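Local coordinates for Lin1944 protein (Listeria innocua, PDB 3D7L) that is of unknown function but belongs to the short-chain dehydrogenase/reductase family and is therefore probably an oxidoreductase, at residues Y53-S64 / D102-T113; I94-D102 / F138-R148. One frame throughout, in Å; residues are numbered along the deposited sequence.

Interaction 1: Y53-S64 / D102-T113; sequences YEQVGKVDAIVS and DSLNDKGSFTLT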
# COMPACT_ATOMS: atom_id res chain seq x y z
N TYR D 53 -7.88 -21.69 -8.17
CA TYR D 53 -8.17 -22.30 -6.87
C TYR D 53 -9.15 -23.50 -6.92
O TYR D 53 -9.02 -24.43 -6.11
CB TYR D 53 -8.66 -21.24 -5.86
CG TYR D 53 -7.56 -20.38 -5.26
CD1 TYR D 53 -6.39 -20.95 -4.73
CD2 TYR D 53 -7.70 -18.98 -5.21
CE1 TYR D 53 -5.38 -20.14 -4.18
CE2 TYR D 53 -6.70 -18.18 -4.67
CZ TYR D 53 -5.55 -18.76 -4.14
OH TYR D 53 -4.58 -17.93 -3.60
N GLU D 54 -10.11 -23.47 -7.85
CA GLU D 54 -10.98 -24.64 -8.11
C GLU D 54 -10.15 -25.81 -8.63
O GLU D 54 -10.31 -26.95 -8.17
CB GLU D 54 -12.07 -24.34 -9.15
CG GLU D 54 -13.07 -23.25 -8.80
CD GLU D 54 -13.96 -22.86 -10.01
OE1 GLU D 54 -14.28 -21.64 -10.18
OE2 GLU D 54 -14.32 -23.76 -10.80
N GLN D 55 -9.28 -25.53 -9.60
CA GLN D 55 -8.38 -26.54 -10.13
C GLN D 55 -7.51 -27.15 -9.02
O GLN D 55 -7.43 -28.36 -8.91
CB GLN D 55 -7.52 -25.98 -11.28
CG GLN D 55 -8.25 -25.93 -12.65
CD GLN D 55 -7.45 -25.25 -13.79
OE1 GLN D 55 -7.49 -25.70 -14.95
NE2 GLN D 55 -6.74 -24.16 -13.48
N VAL D 56 -6.90 -26.30 -8.19
CA VAL D 56 -5.92 -26.73 -7.19
C VAL D 56 -6.49 -27.54 -6.01
O VAL D 56 -5.81 -28.42 -5.50
CB VAL D 56 -5.10 -25.52 -6.64
CG1 VAL D 56 -4.22 -25.96 -5.49
CG2 VAL D 56 -4.25 -24.92 -7.73
N GLY D 57 -7.71 -27.22 -5.56
CA GLY D 57 -8.26 -27.81 -4.34
C GLY D 57 -7.57 -27.33 -3.06
O GLY D 57 -6.97 -26.25 -3.02
N LYS D 58 -7.64 -28.14 -2.00
CA LYS D 58 -7.08 -27.76 -0.70
C LYS D 58 -5.57 -27.89 -0.65
O LYS D 58 -5.02 -28.90 -1.08
CB LYS D 58 -7.72 -28.58 0.44
CG LYS D 58 -9.11 -28.11 0.88
CD LYS D 58 -8.98 -26.94 1.85
CE LYS D 58 -10.31 -26.59 2.53
NZ LYS D 58 -10.14 -25.56 3.62
N VAL D 59 -4.91 -26.84 -0.14
CA VAL D 59 -3.47 -26.87 0.16
C VAL D 59 -3.12 -26.41 1.58
O VAL D 59 -3.98 -25.93 2.34
CB VAL D 59 -2.62 -26.10 -0.91
CG1 VAL D 59 -2.74 -26.79 -2.25
CG2 VAL D 59 -3.04 -24.64 -1.01
N ASP D 60 -1.86 -26.61 1.95
CA ASP D 60 -1.37 -26.21 3.27
C ASP D 60 -0.74 -24.83 3.24
O ASP D 60 -0.73 -24.14 4.25
CB ASP D 60 -0.36 -27.22 3.78
CG ASP D 60 -0.96 -28.58 3.94
OD1 ASP D 60 -0.61 -29.48 3.15
OD2 ASP D 60 -1.84 -28.74 4.81
N ALA D 61 -0.23 -24.42 2.08
CA ALA D 61 0.42 -23.10 1.97
C ALA D 61 0.22 -22.53 0.60
O ALA D 61 0.26 -23.26 -0.39
CB ALA D 61 1.91 -23.19 2.28
N ILE D 62 0.05 -21.22 0.54
CA ILE D 62 -0.03 -20.48 -0.70
C ILE D 62 1.06 -19.41 -0.59
O ILE D 62 1.09 -18.62 0.37
CB ILE D 62 -1.42 -19.82 -0.91
CG1 ILE D 62 -2.51 -20.90 -1.08
CG2 ILE D 62 -1.38 -18.85 -2.12
CD1 ILE D 62 -3.93 -20.35 -1.03
N VAL D 63 1.95 -19.45 -1.57
CA VAL D 63 3.15 -18.66 -1.62
C VAL D 63 3.12 -17.87 -2.91
O VAL D 63 3.06 -18.42 -3.99
CB VAL D 63 4.41 -19.52 -1.66
CG1 VAL D 63 5.64 -18.64 -1.69
CG2 VAL D 63 4.47 -20.50 -0.48
N SER D 64 3.20 -16.56 -2.78
CA SER D 64 3.24 -15.68 -3.94
C SER D 64 4.63 -15.09 -4.03
O SER D 64 5.05 -14.34 -3.13
CB SER D 64 2.21 -14.56 -3.77
OG SER D 64 2.43 -13.51 -4.72
N ASP D 102 -10.34 -20.02 1.54
CA ASP D 102 -11.17 -21.21 1.49
C ASP D 102 -10.40 -22.41 0.92
O ASP D 102 -10.82 -23.56 1.09
CB ASP D 102 -12.46 -20.94 0.69
CG ASP D 102 -13.59 -20.37 1.56
OD1 ASP D 102 -13.58 -20.59 2.79
OD2 ASP D 102 -14.51 -19.71 1.02
N SER D 103 -9.26 -22.15 0.28
CA SER D 103 -8.39 -23.20 -0.23
C SER D 103 -7.33 -23.66 0.75
O SER D 103 -6.59 -24.58 0.44
CB SER D 103 -7.72 -22.76 -1.52
OG SER D 103 -8.68 -22.68 -2.56
N LEU D 104 -7.22 -23.01 1.91
CA LEU D 104 -6.21 -23.42 2.86
C LEU D 104 -6.73 -24.39 3.89
O LEU D 104 -7.83 -24.21 4.43
CB LEU D 104 -5.57 -22.22 3.57
CG LEU D 104 -4.47 -21.46 2.84
CD1 LEU D 104 -4.01 -20.39 3.77
CD2 LEU D 104 -3.30 -22.40 2.43
N ASN D 105 -5.93 -25.42 4.14
CA ASN D 105 -6.18 -26.32 5.24
C ASN D 105 -6.04 -25.58 6.58
O ASN D 105 -5.40 -24.52 6.67
CB ASN D 105 -5.24 -27.52 5.16
CG ASN D 105 -5.64 -28.52 4.07
OD1 ASN D 105 -6.82 -28.75 3.81
ND2 ASN D 105 -4.64 -29.13 3.44
N ASP D 106 -6.64 -26.15 7.63
CA ASP D 106 -6.52 -25.61 8.98
C ASP D 106 -5.04 -25.43 9.33
O ASP D 106 -4.24 -26.30 9.04
CB ASP D 106 -7.20 -26.55 9.97
CG ASP D 106 -8.74 -26.56 9.83
OD1 ASP D 106 -9.38 -27.38 10.51
OD2 ASP D 106 -9.31 -25.76 9.06
N LYS D 107 -4.68 -24.29 9.92
CA LYS D 107 -3.29 -24.00 10.31
C LYS D 107 -2.36 -23.75 9.11
O LYS D 107 -1.15 -23.76 9.26
CB LYS D 107 -2.69 -25.13 11.18
CG LYS D 107 -3.61 -25.67 12.30
CD LYS D 107 -3.08 -25.39 13.69
CE LYS D 107 -3.58 -24.02 14.20
NZ LYS D 107 -2.60 -23.34 15.11
N GLY D 108 -2.94 -23.56 7.92
CA GLY D 108 -2.19 -23.24 6.71
C GLY D 108 -1.65 -21.82 6.78
O GLY D 108 -1.84 -21.14 7.79
N SER D 109 -0.95 -21.38 5.73
CA SER D 109 -0.38 -20.02 5.70
C SER D 109 -0.38 -19.41 4.31
O SER D 109 -0.37 -20.14 3.32
CB SER D 109 1.07 -20.04 6.21
OG SER D 109 1.92 -20.68 5.28
N PHE D 110 -0.38 -18.06 4.26
CA PHE D 110 -0.06 -17.28 3.06
C PHE D 110 1.34 -16.66 3.22
O PHE D 110 1.68 -16.19 4.29
CB PHE D 110 -1.04 -16.12 2.86
CG PHE D 110 -2.42 -16.52 2.48
CD1 PHE D 110 -2.74 -16.81 1.16
CD2 PHE D 110 -3.43 -16.58 3.44
CE1 PHE D 110 -4.03 -17.17 0.79
CE2 PHE D 110 -4.74 -16.95 3.07
CZ PHE D 110 -5.02 -17.23 1.75
N THR D 111 2.13 -16.63 2.15
CA THR D 111 3.36 -15.83 2.14
C THR D 111 3.37 -14.94 0.90
O THR D 111 3.23 -15.44 -0.21
CB THR D 111 4.62 -16.67 2.17
OG1 THR D 111 4.50 -17.65 3.19
CG2 THR D 111 5.85 -15.82 2.41
N LEU D 112 3.53 -13.63 1.10
CA LEU D 112 3.46 -12.67 -0.02
C LEU D 112 4.80 -11.97 -0.22
O LEU D 112 5.59 -11.88 0.71
CB LEU D 112 2.37 -11.64 0.26
CG LEU D 112 0.92 -11.87 -0.20
CD1 LEU D 112 0.47 -13.34 -0.42
CD2 LEU D 112 -0.09 -11.06 0.68
N THR D 113 5.08 -11.47 -1.42
CA THR D 113 6.41 -10.84 -1.64
C THR D 113 6.30 -9.32 -1.68
O THR D 113 5.42 -8.78 -2.32
CB THR D 113 7.11 -11.34 -2.92
OG1 THR D 113 7.27 -12.77 -2.86
CG2 THR D 113 8.49 -10.70 -3.08
O HOH W 1 -10.34 -24.68 -3.66
O HOH W 2 -4.19 -30.82 0.76
O HOH W 3 2.07 -23.31 6.04
O HOH W 4 -1.87 -26.76 6.93
O HOH W 5 2.79 -19.64 3.01
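Ile62 and Phe110 lie side by side where strands 59-64 and 108-113 run parallel, neighbours in the central sheet of a Rossmann-type fold. CD1 of Ile62 packs 3.7 Å from Phe110 CE1, and Leu104 CD1 covers one face of the ring, offset toward the rim. With CG1 anti to its carbonyl carbon (chi1 -65°), Ile62 packs its long branch against both, Leu104 CD2 lying 3.9 Å from Ile62 CG1. Val63 and Thr111 are on the other sheet face, against Phe186 of helix 179-191.

From Ala61 on, the ladder with strand 108-113 is regular, Ser64 N giving Thr111 O a nearly straight bond; before it the chain turns at Asp60, beside the type II turn from Asn105 to Gly108. Up to this corner, polar side chains add to the backbone bonds. Lys58, bent at chi2 (-82°), folds its chain past the amide of Asn105, with CD 3.4 Å from Asn105 OD1. Lys58 NZ then donates to Leu104 O at 2.8 Å, coming from above the carbonyl plane, and makes a weaker bond to Asp102 O. Asn105 ND2 donates a hydrogen bond to Asp60 OD2 at 3.1 Å; the carboxylate is met from above its plane, the two planes being 52° apart, while Asp60 OD1 accepts from Lys5 N. Water bridges Tyr53 O and Ser103 OG, tying the end of helix 46-56 to the 3-10 turn. At the far end, Thr113 turns its hydroxyl back across the strand pair: OG1 donates to Ser64 O at 2.7 Å, in the carbonyl plane and on a lone pair.

Interaction 2: I94-D102 / F138-R148; sequences INLVLLGID and FAKSAAIEMPR
Phe138 meets Ile94, Val97 and Leu98 where helices 79-100 and 126-142 flank the parallel sheet of the Rossmann-type fold on one side. The short helical segments run 23° from parallel with axes 12.0 Å apart, and the aromatic side chain reaches into the space between them. Its ring stands anti to the backbone N (chi1 172°), directed at the opposing helix. Ile94 CG2 sits over the ring centre in a CH-pi contact, 3.9 Å from the Phe138 centroid and 9° off the normal, while CG1 of the same residue lies over CD2. Val97 comes instead at the edge, in the ring plane, placing CG1 3.6 Å from Phe138 CE2. Leu98 adds CD2 near CZ.

One turn on, Ala142 CB backs the ring face opposite Ile94. Glu145 faces outward to the second subunit, where Leu74 N and Gln124 N of that chain bind its carboxylate. Met146, present as selenomethionine and bent at chi2, brings CE to within 3.7 Å of Val97 CG1, and its SE meets CG1 and CD1 of Ile101, the two side chains crossing at an oblique angle. Phe110 of strand 108-113 touches Val97, Ile101 and Met146, so this apolar layer rests on the sheet. Pro147 crosses Ile101 at about a right angle, its CG 3.6 Å from Ile101 CG2. Beyond it Arg148 extends past the helix end, its NH2 in a salt bridge with Asp106. A water in the guanidinium plane accepts from Arg148 NH1 at 2.9 Å and donates to Asp102 OD1.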
# COMPACT_ATOMS: atom_id res chain seq x y z
N ILE D 94 -2.98 -9.39 -3.26
CA ILE D 94 -4.00 -9.31 -2.22
C ILE D 94 -5.22 -10.17 -2.55
O ILE D 94 -5.73 -10.90 -1.69
CB ILE D 94 -4.31 -7.83 -1.83
CG1 ILE D 94 -3.12 -7.28 -1.00
CG2 ILE D 94 -5.61 -7.74 -1.01
CD1 ILE D 94 -3.06 -5.81 -0.80
N ASN D 95 -5.61 -10.14 -3.82
CA ASN D 95 -6.70 -10.97 -4.32
C ASN D 95 -6.40 -12.45 -4.18
O ASN D 95 -7.31 -13.23 -3.88
CB ASN D 95 -7.10 -10.58 -5.75
CG ASN D 95 -7.88 -9.25 -5.79
OD1 ASN D 95 -8.26 -8.74 -4.75
ND2 ASN D 95 -8.08 -8.69 -6.97
N LEU D 96 -5.14 -12.86 -4.32
CA LEU D 96 -4.82 -14.26 -4.04
C LEU D 96 -5.17 -14.64 -2.60
O LEU D 96 -5.51 -15.79 -2.32
CB LEU D 96 -3.35 -14.59 -4.31
CG LEU D 96 -2.78 -14.44 -5.71
CD1 LEU D 96 -1.28 -14.62 -5.58
CD2 LEU D 96 -3.38 -15.42 -6.76
N VAL D 97 -5.07 -13.67 -1.69
CA VAL D 97 -5.47 -13.89 -0.29
C VAL D 97 -7.00 -13.82 -0.17
O VAL D 97 -7.62 -14.75 0.38
CB VAL D 97 -4.80 -12.87 0.66
CG1 VAL D 97 -5.40 -12.94 2.03
CG2 VAL D 97 -3.29 -13.07 0.69
N LEU D 98 -7.61 -12.77 -0.70
CA LEU D 98 -9.07 -12.64 -0.57
C LEU D 98 -9.82 -13.83 -1.17
O LEU D 98 -10.89 -14.20 -0.69
CB LEU D 98 -9.60 -11.33 -1.16
CG LEU D 98 -8.95 -10.05 -0.61
CD1 LEU D 98 -9.56 -8.85 -1.27
CD2 LEU D 98 -9.07 -9.94 0.91
N LEU D 99 -9.29 -14.41 -2.24
CA LEU D 99 -9.96 -15.53 -2.93
C LEU D 99 -9.46 -16.94 -2.52
O LEU D 99 -10.10 -17.94 -2.85
CB LEU D 99 -9.90 -15.34 -4.45
CG LEU D 99 -10.53 -14.04 -4.98
CD1 LEU D 99 -10.09 -13.70 -6.39
CD2 LEU D 99 -12.06 -14.04 -4.87
N GLY D 100 -8.36 -17.00 -1.77
CA GLY D 100 -7.70 -18.25 -1.40
C GLY D 100 -7.84 -18.81 0.02
O GLY D 100 -7.41 -19.94 0.28
N ILE D 101 -8.45 -18.05 0.95
CA ILE D 101 -8.60 -18.52 2.34
C ILE D 101 -9.34 -19.87 2.40
O ILE D 101 -8.97 -20.76 3.18
CB ILE D 101 -9.29 -17.45 3.25
CG1 ILE D 101 -8.44 -16.17 3.32
CG2 ILE D 101 -9.49 -17.99 4.67
CD1 ILE D 101 -9.22 -14.94 3.83
N ASP D 102 -10.34 -20.02 1.54
CA ASP D 102 -11.17 -21.21 1.49
C ASP D 102 -10.40 -22.41 0.92
O ASP D 102 -10.82 -23.56 1.09
CB ASP D 102 -12.46 -20.94 0.69
CG ASP D 102 -13.59 -20.37 1.56
OD1 ASP D 102 -13.58 -20.59 2.79
OD2 ASP D 102 -14.51 -19.71 1.02
N PHE D 138 -1.41 -4.74 4.64
CA PHE D 138 -2.53 -5.70 4.49
C PHE D 138 -2.29 -6.98 5.28
O PHE D 138 -3.14 -7.40 6.06
CB PHE D 138 -2.79 -6.07 3.01
CG PHE D 138 -3.81 -7.20 2.84
CD1 PHE D 138 -5.19 -6.95 2.99
CD2 PHE D 138 -3.39 -8.52 2.58
CE1 PHE D 138 -6.14 -7.99 2.85
CE2 PHE D 138 -4.32 -9.57 2.46
CZ PHE D 138 -5.71 -9.31 2.59
N ALA D 139 -1.13 -7.59 5.07
CA ALA D 139 -0.74 -8.84 5.73
C ALA D 139 -0.68 -8.74 7.26
O ALA D 139 -1.16 -9.64 7.97
CB ALA D 139 0.62 -9.31 5.19
N LYS D 140 -0.08 -7.65 7.77
CA LYS D 140 -0.02 -7.39 9.22
C LYS D 140 -1.43 -7.34 9.80
O LYS D 140 -1.70 -8.00 10.81
CB LYS D 140 0.75 -6.11 9.53
CG LYS D 140 0.99 -5.88 11.02
CD LYS D 140 1.74 -4.58 11.28
CE LYS D 140 1.89 -4.28 12.78
NZ LYS D 140 2.66 -5.35 13.45
N SER D 141 -2.33 -6.58 9.16
CA SER D 141 -3.73 -6.49 9.61
C SER D 141 -4.53 -7.78 9.41
O SER D 141 -5.22 -8.23 10.31
CB SER D 141 -4.46 -5.32 8.91
OG SER D 141 -5.64 -4.96 9.61
N ALA D 142 -4.43 -8.38 8.23
CA ALA D 142 -5.15 -9.64 7.93
C ALA D 142 -4.85 -10.76 8.94
O ALA D 142 -5.76 -11.50 9.32
CB ALA D 142 -4.84 -10.09 6.53
N ALA D 143 -3.60 -10.85 9.39
CA ALA D 143 -3.14 -11.84 10.36
C ALA D 143 -4.06 -11.99 11.58
O ALA D 143 -4.26 -13.09 12.09
CB ALA D 143 -1.71 -11.51 10.80
N ILE D 144 -4.67 -10.89 12.02
CA ILE D 144 -5.54 -10.93 13.20
C ILE D 144 -6.97 -11.42 12.92
O ILE D 144 -7.73 -11.70 13.86
CB ILE D 144 -5.58 -9.56 13.91
CG1 ILE D 144 -6.28 -8.52 13.02
CG2 ILE D 144 -4.15 -9.12 14.32
CD1 ILE D 144 -6.55 -7.20 13.70
N GLU D 145 -7.35 -11.53 11.65
CA GLU D 145 -8.68 -11.99 11.27
C GLU D 145 -8.71 -13.37 10.60
O GLU D 145 -9.76 -13.81 10.16
CB GLU D 145 -9.36 -10.97 10.34
CG GLU D 145 -9.82 -9.69 11.05
CD GLU D 145 -10.68 -8.83 10.15
OE1 GLU D 145 -10.17 -7.80 9.62
OE2 GLU D 145 -11.86 -9.21 9.95
N MSE D 146 -7.57 -14.04 10.53
CA MSE D 146 -7.53 -15.33 9.81
C MSE D 146 -8.32 -16.39 10.55
O MSE D 146 -8.23 -16.48 11.77
CB MSE D 146 -6.09 -15.77 9.54
CG MSE D 146 -5.43 -14.92 8.45
SE MSE D 146 -6.13 -15.35 6.64
CE MSE D 146 -5.38 -13.88 5.63
N PRO D 147 -9.15 -17.15 9.82
CA PRO D 147 -9.89 -18.25 10.45
C PRO D 147 -9.05 -19.51 10.53
O PRO D 147 -8.04 -19.60 9.82
CB PRO D 147 -11.07 -18.48 9.50
CG PRO D 147 -10.57 -18.03 8.14
CD PRO D 147 -9.44 -17.04 8.37
N ARG D 148 -9.45 -20.45 11.40
CA ARG D 148 -8.89 -21.81 11.43
C ARG D 148 -7.34 -21.92 11.60
O ARG D 148 -6.70 -22.88 11.14
CB ARG D 148 -9.38 -22.60 10.21
CG ARG D 148 -10.91 -22.60 10.04
CD ARG D 148 -11.36 -23.36 8.80
NE ARG D 148 -11.08 -22.68 7.52
CZ ARG D 148 -10.10 -23.01 6.69
NH1 ARG D 148 -9.96 -22.37 5.53
NH2 ARG D 148 -9.24 -24.01 7.00
O HOH W 6 -12.19 -20.54 5.28

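How the interactions relate
From the N terminus, the chain leaves helix 46-56, enters strand 59-64, crosses through helix 79-100 and returns in strand 108-113; interaction 1 closes this beta-alpha-beta crossover by pairing its two strands. Helix 126-142 follows, and interaction 2 closes a second loop by setting its C-terminal end beside that of helix 79-100. The two loops cross, since segment 94-102 lies within the first and segment 138-148 beyond it. Asp102 belongs to both contacts. Across their border the Tyr53 hydroxyl probably bonds Leu96 O, joining helix 46-56 to helix 79-100, and Arg148 NH2 donates to Leu104 O, joining the stretch after helix 126-142 to strand 104-105.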